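Uncharacterized HTH-type transcriptional regulator yydK (Bacillus subtilis subsp. subtilis, PDB 3BWG) probably binds DNA and regulates transcription as a member of the GntR family, with a winged helix-turn-helix domain joined to a UTRA domain. Local coordinates at residues B[72-75]-B[76-79]; B[99-102]-B[103-107]; B[7-10]-B[11-15]; B[151-154]-B[155-158]. All blocks are in the same frame, centred on the assembly; numbering follows the deposited sequence.

Overall arrangement
The four contacts lie in series along the chain, in the order 3, 1, 2, 4. Contact 3 (7-15) is in the first helix of the GntR-type DNA-binding region. Contact 1 (72-79) lies in the linker that leads toward the UTRA domain, with its centre about 22 Å from that of contact 3. Contacts 2 (99-107) and 4 (151-158) both belong to the UTRA domain. Their centres are about 11 Å apart, and they touch: Leu102 CD2 packs 3.4 Å from Asn153 C, and Val99 CG2 lies 3.5 Å from Val157 CG1. Contacts 2 and 3 are the farthest apart, about 41 Å between centres.

Contact 1 of 4, residues B[72-75]-B[76-79]; sequences HKRK and GYIS
Arg74 and Tyr77 meet in a local, surface contact within the linker that joins the winged helix-turn-helix region to the UTRA domain. The linker runs from strand 66-69 into the short strand 78-79, which pairs in parallel with strand 230-234. Arg74 NH1 donates a hydrogen bond of 3.1 Å to Tyr77 OH, with an N-H...O angle of 158°. The hydroxyl sits at the guanidinium edge, in its plane. The guanidinium and the phenol ring are turned 51° against each other, so they do not stack. Below the polar ends, the aliphatic part of Arg74 passes obliquely by the CE2 corner of the ring. Arg74 CD lies 3.4 Å from Tyr77 CE2, and Arg74 CB is 3.5 Å from the same carbon. The extended chain of Arg74 from CG to NE carries the guanidinium out as far as the phenol oxygen.

Both polar ends also reach the second subunit. Arg74 forms a salt bridge with Glu205 of the second subunit, and Tyr77 OH is hydrogen-bonded to His181 of that subunit. The pair is therefore part of the dimer interface. A leucine in place of Tyr77 would probably leave both Arg74 NH1 and His181 of the second subunit without this hydroxyl partner.

Gly76, with its positive phi, lies between Lys75 and Tyr77 where the chain bends. Earlier in the linker, His72 folds back on its neighbour: His72 ND1 donates to Lys73 O at 2.7 Å, with the carbonyl oxygen in the plane of the imidazole ring.

Contact 2 of 4, residues B[99-102]-B[103-107]; sequences VIEL and DVRKP
Arg105 joins Glu101 and Asp103 in a salt-bridge network along strand 95-105, an outermost strand of the antiparallel UTRA sheet within this chain. The three residues are spaced two apart, so their side chains lie on the same face of the strand. Arg105 offers NE and NH2 to the two oxygens of Asp103. Asp103 OD1 accepts from Arg105 NE with its syn lone pair, at 2.9 Å. Arg105 NH2 donates to Asp103 OD2 at 3.0 Å and lies 23° out of the carboxylate plane. The bend at chi3 of Arg105 (-83°) turns the guanidinium back along the strand to meet these oxygens.

The same NH2 also reaches Glu101. Arg105 NH2 and Glu101 OE1 are 2.6 Å apart, a salt bridge whose hydrogen bond is weak, with an angle of only 124°. The carboxylate and guanidinium planes are far from coplanar. Water 1 links Glu101 OE2 to Arg105 NH1. Glu101 OE1 and Asp103 OD2 are 4.2 Å apart, and the arginine between the acids probably offsets their like charges.

Further out, Glu101 OE2 has a second cation in Lys127 on the neighbouring strand 123-132, and Tyr125 of that strand makes a cation-pi contact with Arg105. A classic bulge sets Ile100 and Glu101 together against Lys127. Leu102 leaves the strand on the other face, where it packs on Leu152 and Val157. Back on the charged face, water 2 bridges the two acids, donating to Glu101 OE1 at 2.7 Å and to Asp103 OD2 at 3.2 Å.

Contact 3 of 4, residues B[7-10]-B[11-15]; sequences YQQI and ATEIE
Ile10 and Ile14 meet one turn apart on helix 6-20, the first helix of the GntR-type winged helix-turn-helix region. The backbone is satisfied by successive i to i+4 hydrogen bonds. Ala11 N donates to Tyr7 O at 3.2 Å, Thr12 N to Gln8 O, and Glu13 N to Gln9 O. The bond from Ile14 N to Ile10 O is 2.9 Å and runs nearly straight along the C=O axis. Tyr7 O has a further donor in Ser49 OG of helix 43-55, which ties the start of this helix to the predicted DNA-binding motif. Thr12 O is hydrogen-bonded to Thr16 OG1, one turn on.

On the polar side, the Gln9 amide leans across Glu13, its plane at 58° to that of the carboxylate. Gln9 NE2 is 2.9 Å from Glu13 OE2 and 3.3 Å from Glu13 CG, so the amide lies close against the glutamate. The bend at chi2 of Gln9 (54°) turns its amide along the helix toward the next turn. With an alanine at Glu13 the carboxylate is gone, and the Gln9 amide is likely to turn more freely. The Gln8 amide runs alongside Thr12, with Gln8 NE2 3.7 Å from Thr12 OG1. The OE1 of Gln8 has a weak hydrogen bond from Met4 N.

The apolar side faces the rest of the domain. Ile10 and Ile14 both pack on Phe39 of helix 32-39, while Ala11 touches Leu52 of helix 43-55. Between the two isoleucines, Ile10 CG2 comes within 3.7 Å of Ile14 CD1.

Contact 4 of 4, residues B[151-154]-B[155-158]; sequences YLNN and EIVS
Asn153 caps the short helix 154-157 of the UTRA domain by accepting from Ile156 N. It holds the N-cap position, and Asn153 OD1 is 3.1 Å from Ile156 N. The bond is almost straight, with an N-H...O angle of 172°. With chi1 at 62°, the Asn153 amide is set between its own backbone N and carbonyl carbon, and OD1 can reach the first turn. Ile156 CG1 lies 3.4 Å from Asn153 OD1, so the cap is partly covered by an apolar chain. Asn153 O receives Val157 N at 3.2 Å, closing the first helical turn.

The tight part of the contact is the apolar side. Leu152 crosses Ile156 at about a right angle, with Leu152 CD2 3.9 Å from Ile156 CG2. Leu152 and Val157 are buried. Leu152 also packs on Tyr124, and Val157 on Val126 and Val99. Tyr164 of helix 161-167 touches Leu152 and Ile156. The helix thus packs on strands 95-105 and 123-132 of the UTRA sheet.

The other side is looser. Tyr151, Asn154 and Glu155 are exposed. Here the grip comes from a backbone carbonyl. Asn154 O takes two donors, Ser158 N at 3.0 Å and Ser158 OG at 2.8 Å, the hydroxyl approaching 33° out of the carbonyl plane.

Contact 1 of 4, residues B[72-75]-B[76-79]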
# COMPACT_ATOMS: atom_id res chain seq x y z
N HIS B 72 6.05 2.87 10.68
CA HIS B 72 7.27 2.73 9.90
C HIS B 72 8.39 3.69 10.37
O HIS B 72 8.13 4.79 10.93
CB HIS B 72 6.93 2.96 8.43
CG HIS B 72 6.49 4.37 8.12
ND1 HIS B 72 7.39 5.39 7.90
CD2 HIS B 72 5.26 4.91 7.99
CE1 HIS B 72 6.73 6.51 7.66
NE2 HIS B 72 5.43 6.24 7.69
N LYS B 73 9.64 3.26 10.18
CA LYS B 73 10.80 4.15 10.37
C LYS B 73 10.87 5.15 9.20
O LYS B 73 10.08 5.04 8.26
CB LYS B 73 12.06 3.32 10.46
CG LYS B 73 12.14 2.56 11.78
CD LYS B 73 12.95 1.27 11.67
CE LYS B 73 14.42 1.56 11.58
NZ LYS B 73 15.22 0.34 11.88
N ARG B 74 11.81 6.10 9.27
CA ARG B 74 12.02 7.15 8.23
C ARG B 74 10.92 8.20 8.26
O ARG B 74 9.79 7.92 8.66
CB ARG B 74 12.11 6.57 6.83
CG ARG B 74 13.08 5.42 6.64
CD ARG B 74 13.14 4.99 5.18
NE ARG B 74 13.89 3.75 5.09
CZ ARG B 74 14.42 3.25 3.98
NH1 ARG B 74 14.29 3.87 2.80
NH2 ARG B 74 15.08 2.10 4.06
N LYS B 75 11.25 9.39 7.78
CA LYS B 75 10.43 10.59 7.88
C LYS B 75 10.31 11.13 6.47
O LYS B 75 11.17 10.87 5.62
CB LYS B 75 11.12 11.61 8.81
CG LYS B 75 10.54 11.72 10.19
CD LYS B 75 11.51 11.94 11.37
CE LYS B 75 12.71 12.82 11.14
NZ LYS B 75 13.05 13.54 12.45
N GLY B 76 9.26 11.90 6.20
CA GLY B 76 9.22 12.69 4.96
C GLY B 76 8.72 11.94 3.76
O GLY B 76 8.83 12.43 2.64
N TYR B 77 8.20 10.73 4.00
CA TYR B 77 7.51 9.91 2.98
C TYR B 77 5.98 10.20 2.99
O TYR B 77 5.36 10.33 4.05
CB TYR B 77 7.75 8.40 3.23
CG TYR B 77 9.14 7.90 2.88
CD1 TYR B 77 9.42 7.40 1.62
CD2 TYR B 77 10.17 7.91 3.82
CE1 TYR B 77 10.66 6.92 1.27
CE2 TYR B 77 11.45 7.42 3.47
CZ TYR B 77 11.67 6.93 2.19
OH TYR B 77 12.90 6.44 1.81
N ILE B 78 5.40 10.34 1.80
CA ILE B 78 3.95 10.52 1.67
C ILE B 78 3.32 9.13 1.72
O ILE B 78 3.76 8.17 1.06
CB ILE B 78 3.53 11.20 0.33
CG1 ILE B 78 4.19 12.59 0.17
CG2 ILE B 78 1.97 11.27 0.20
CD1 ILE B 78 4.55 12.87 -1.29
N SER B 79 2.30 9.03 2.55
CA SER B 79 1.52 7.84 2.66
C SER B 79 0.80 7.55 1.33
O SER B 79 -0.06 8.30 0.87
CB SER B 79 0.55 7.97 3.83
OG SER B 79 -0.31 6.84 3.79

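Contact 2 of 4, residues B[99-102]-B[103-107]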
# COMPACT_ATOMS: atom_id res chain seq x y z
N VAL B 99 -5.73 25.80 -9.16
CA VAL B 99 -6.76 25.19 -9.98
C VAL B 99 -6.57 25.71 -11.38
O VAL B 99 -6.62 26.90 -11.61
CB VAL B 99 -8.20 25.51 -9.48
CG1 VAL B 99 -9.25 24.86 -10.37
CG2 VAL B 99 -8.39 25.05 -8.07
N ILE B 100 -6.36 24.80 -12.32
CA ILE B 100 -6.22 25.16 -13.71
C ILE B 100 -7.59 25.15 -14.37
O ILE B 100 -7.91 26.08 -15.12
CB ILE B 100 -5.23 24.24 -14.44
CG1 ILE B 100 -3.89 24.26 -13.74
CG2 ILE B 100 -5.05 24.71 -15.91
CD1 ILE B 100 -3.05 23.07 -14.03
N GLU B 101 -8.39 24.11 -14.10
CA GLU B 101 -9.75 24.01 -14.62
C GLU B 101 -10.69 23.38 -13.58
O GLU B 101 -10.29 22.54 -12.78
CB GLU B 101 -9.78 23.12 -15.87
CG GLU B 101 -9.34 23.75 -17.19
CD GLU B 101 -9.48 22.76 -18.36
OE1 GLU B 101 -10.61 22.62 -18.91
OE2 GLU B 101 -8.49 22.10 -18.73
N LEU B 102 -11.95 23.80 -13.59
CA LEU B 102 -12.99 23.14 -12.85
C LEU B 102 -14.22 23.45 -13.61
O LEU B 102 -14.52 24.62 -13.82
CB LEU B 102 -13.11 23.68 -11.41
CG LEU B 102 -14.35 23.36 -10.57
CD1 LEU B 102 -14.52 21.88 -10.21
CD2 LEU B 102 -14.36 24.23 -9.31
N ASP B 103 -14.92 22.42 -14.07
CA ASP B 103 -16.19 22.63 -14.74
C ASP B 103 -17.04 21.37 -14.70
O ASP B 103 -16.63 20.36 -14.14
CB ASP B 103 -15.96 23.12 -16.18
CG ASP B 103 -15.28 22.10 -17.05
OD1 ASP B 103 -15.28 20.90 -16.71
OD2 ASP B 103 -14.74 22.49 -18.10
N VAL B 104 -18.24 21.46 -15.26
CA VAL B 104 -19.09 20.31 -15.47
C VAL B 104 -18.97 19.97 -16.93
O VAL B 104 -18.96 20.86 -17.78
CB VAL B 104 -20.55 20.60 -15.12
CG1 VAL B 104 -21.40 19.33 -15.35
CG2 VAL B 104 -20.64 21.09 -13.69
N ARG B 105 -18.93 18.67 -17.21
CA ARG B 105 -18.40 18.10 -18.43
C ARG B 105 -18.96 16.69 -18.54
O ARG B 105 -19.23 16.05 -17.52
CB ARG B 105 -16.89 18.01 -18.18
CG ARG B 105 -16.01 17.73 -19.28
CD ARG B 105 -14.58 17.81 -18.77
NE ARG B 105 -14.06 19.19 -18.73
CZ ARG B 105 -12.90 19.58 -19.26
NH1 ARG B 105 -12.10 18.68 -19.86
NH2 ARG B 105 -12.52 20.85 -19.16
N LYS B 106 -19.12 16.18 -19.75
CA LYS B 106 -19.28 14.75 -19.95
C LYS B 106 -17.92 14.03 -19.71
O LYS B 106 -16.86 14.61 -19.95
CB LYS B 106 -19.87 14.42 -21.34
CG LYS B 106 -21.19 15.11 -21.62
CD LYS B 106 -22.23 14.77 -20.56
CE LYS B 106 -23.56 15.40 -20.90
NZ LYS B 106 -24.52 15.19 -19.78
N PRO B 107 -17.96 12.77 -19.21
CA PRO B 107 -16.69 12.07 -18.96
C PRO B 107 -16.05 11.59 -20.27
O PRO B 107 -16.78 11.26 -21.23
CB PRO B 107 -17.12 10.83 -18.14
CG PRO B 107 -18.60 10.58 -18.56
CD PRO B 107 -19.15 11.98 -18.83
O HOH W 1 -9.41 19.94 -20.20
O HOH W 2 -12.23 24.43 -17.69

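Contact 3 of 4, residues B[7-10]-B[11-15]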
# COMPACT_ATOMS: atom_id res chain seq x y z
N TYR B 7 -12.22 5.58 24.83
CA TYR B 7 -11.23 4.78 24.14
C TYR B 7 -10.56 5.57 22.99
O TYR B 7 -9.41 5.28 22.64
CB TYR B 7 -11.82 3.41 23.72
CG TYR B 7 -12.67 3.43 22.47
CD1 TYR B 7 -14.06 3.62 22.53
CD2 TYR B 7 -12.09 3.24 21.22
CE1 TYR B 7 -14.84 3.64 21.35
CE2 TYR B 7 -12.83 3.27 20.06
CZ TYR B 7 -14.20 3.47 20.11
OH TYR B 7 -14.90 3.48 18.92
N GLN B 8 -11.27 6.57 22.43
CA GLN B 8 -10.69 7.48 21.42
C GLN B 8 -9.71 8.49 22.03
O GLN B 8 -8.65 8.73 21.46
CB GLN B 8 -11.77 8.22 20.61
CG GLN B 8 -11.24 9.25 19.54
CD GLN B 8 -11.32 10.75 19.95
OE1 GLN B 8 -12.38 11.27 20.31
NE2 GLN B 8 -10.18 11.45 19.83
N GLN B 9 -10.07 9.11 23.15
CA GLN B 9 -9.16 10.06 23.82
C GLN B 9 -7.85 9.38 24.27
O GLN B 9 -6.76 9.93 24.06
CB GLN B 9 -9.86 10.81 24.98
CG GLN B 9 -8.95 11.78 25.81
CD GLN B 9 -8.19 12.86 24.97
OE1 GLN B 9 -8.55 13.18 23.83
NE2 GLN B 9 -7.13 13.40 25.56
N ILE B 10 -7.97 8.18 24.86
CA ILE B 10 -6.83 7.40 25.32
C ILE B 10 -5.91 7.04 24.14
O ILE B 10 -4.69 7.21 24.20
CB ILE B 10 -7.26 6.09 26.06
CG1 ILE B 10 -8.22 6.33 27.26
CG2 ILE B 10 -6.03 5.24 26.42
CD1 ILE B 10 -7.76 7.30 28.29
N ALA B 11 -6.51 6.52 23.06
CA ALA B 11 -5.78 6.26 21.81
C ALA B 11 -4.92 7.47 21.40
O ALA B 11 -3.72 7.32 21.16
CB ALA B 11 -6.75 5.89 20.70
N THR B 12 -5.51 8.66 21.40
CA THR B 12 -4.81 9.87 20.96
C THR B 12 -3.64 10.25 21.89
O THR B 12 -2.56 10.63 21.41
CB THR B 12 -5.81 11.03 20.72
OG1 THR B 12 -6.53 10.79 19.50
CG2 THR B 12 -5.10 12.41 20.63
N GLU B 13 -3.84 10.11 23.20
CA GLU B 13 -2.80 10.42 24.18
C GLU B 13 -1.63 9.44 24.08
O GLU B 13 -0.47 9.82 24.28
CB GLU B 13 -3.37 10.43 25.60
CG GLU B 13 -4.52 11.44 25.81
CD GLU B 13 -4.45 12.23 27.13
OE1 GLU B 13 -4.24 11.61 28.20
OE2 GLU B 13 -4.62 13.48 27.09
N ILE B 14 -1.95 8.18 23.77
CA ILE B 14 -0.95 7.14 23.49
C ILE B 14 -0.07 7.41 22.24
O ILE B 14 1.15 7.28 22.32
CB ILE B 14 -1.61 5.76 23.41
CG1 ILE B 14 -1.92 5.27 24.81
CG2 ILE B 14 -0.70 4.78 22.69
CD1 ILE B 14 -2.91 4.15 24.87
N GLU B 15 -0.70 7.77 21.12
CA GLU B 15 0.01 8.34 19.96
C GLU B 15 0.95 9.48 20.33
O GLU B 15 2.09 9.46 19.93
CB GLU B 15 -0.98 8.83 18.92
CG GLU B 15 -1.35 7.78 17.89
CD GLU B 15 -2.68 8.05 17.22
OE1 GLU B 15 -3.51 8.82 17.78
OE2 GLU B 15 -2.90 7.48 16.13

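Contact 4 of 4, residues B[151-154]-B[155-158]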
# COMPACT_ATOMS: atom_id res chain seq x y z
N TYR B 151 -22.00 19.29 -5.85
CA TYR B 151 -21.46 20.62 -6.12
C TYR B 151 -20.00 20.73 -5.67
O TYR B 151 -19.61 20.19 -4.63
CB TYR B 151 -22.31 21.70 -5.47
CG TYR B 151 -21.88 23.12 -5.84
CD1 TYR B 151 -22.14 23.65 -7.12
CD2 TYR B 151 -21.18 23.91 -4.92
CE1 TYR B 151 -21.73 24.96 -7.45
CE2 TYR B 151 -20.79 25.21 -5.23
CZ TYR B 151 -21.05 25.72 -6.48
OH TYR B 151 -20.63 27.01 -6.75
N LEU B 152 -19.19 21.40 -6.50
CA LEU B 152 -17.81 21.72 -6.18
C LEU B 152 -17.56 23.18 -6.53
O LEU B 152 -18.18 23.74 -7.45
CB LEU B 152 -16.82 20.81 -6.96
CG LEU B 152 -16.71 19.33 -6.53
CD1 LEU B 152 -15.78 18.46 -7.48
CD2 LEU B 152 -16.26 19.25 -5.07
N ASN B 153 -16.66 23.84 -5.80
CA ASN B 153 -16.25 25.19 -6.22
C ASN B 153 -14.76 25.39 -6.12
O ASN B 153 -14.05 24.52 -5.64
CB ASN B 153 -17.01 26.32 -5.50
CG ASN B 153 -16.78 26.32 -4.01
OD1 ASN B 153 -15.83 25.74 -3.51
ND2 ASN B 153 -17.67 26.97 -3.29
N ASN B 154 -14.28 26.54 -6.57
CA ASN B 154 -12.86 26.80 -6.53
C ASN B 154 -12.24 26.58 -5.16
O ASN B 154 -11.17 25.99 -5.06
CB ASN B 154 -12.55 28.19 -7.08
CG ASN B 154 -11.37 28.17 -8.03
OD1 ASN B 154 -10.29 28.66 -7.69
ND2 ASN B 154 -11.55 27.52 -9.22
N GLU B 155 -12.91 27.05 -4.11
CA GLU B 155 -12.38 26.93 -2.75
C GLU B 155 -12.15 25.48 -2.29
O GLU B 155 -11.09 25.13 -1.77
CB GLU B 155 -13.25 27.70 -1.75
CG GLU B 155 -12.83 27.48 -0.31
CD GLU B 155 -13.50 28.41 0.68
OE1 GLU B 155 -14.31 29.27 0.29
OE2 GLU B 155 -13.20 28.28 1.88
N ILE B 156 -13.15 24.62 -2.49
CA ILE B 156 -13.04 23.21 -2.12
C ILE B 156 -11.84 22.56 -2.83
O ILE B 156 -11.02 21.89 -2.20
CB ILE B 156 -14.36 22.45 -2.44
CG1 ILE B 156 -15.50 22.94 -1.53
CG2 ILE B 156 -14.16 20.97 -2.31
CD1 ILE B 156 -16.90 22.70 -2.10
N VAL B 157 -11.77 22.76 -4.14
CA VAL B 157 -10.80 22.14 -5.05
C VAL B 157 -9.35 22.72 -4.91
O VAL B 157 -8.39 22.09 -5.31
CB VAL B 157 -11.34 22.27 -6.47
CG1 VAL B 157 -10.28 22.20 -7.44
CG2 VAL B 157 -12.45 21.17 -6.75
N SER B 158 -9.19 23.90 -4.32
CA SER B 158 -7.85 24.32 -3.92
C SER B 158 -7.45 23.82 -2.53
O SER B 158 -6.32 24.02 -2.12
CB SER B 158 -7.62 25.81 -4.06
OG SER B 158 -8.74 26.51 -3.74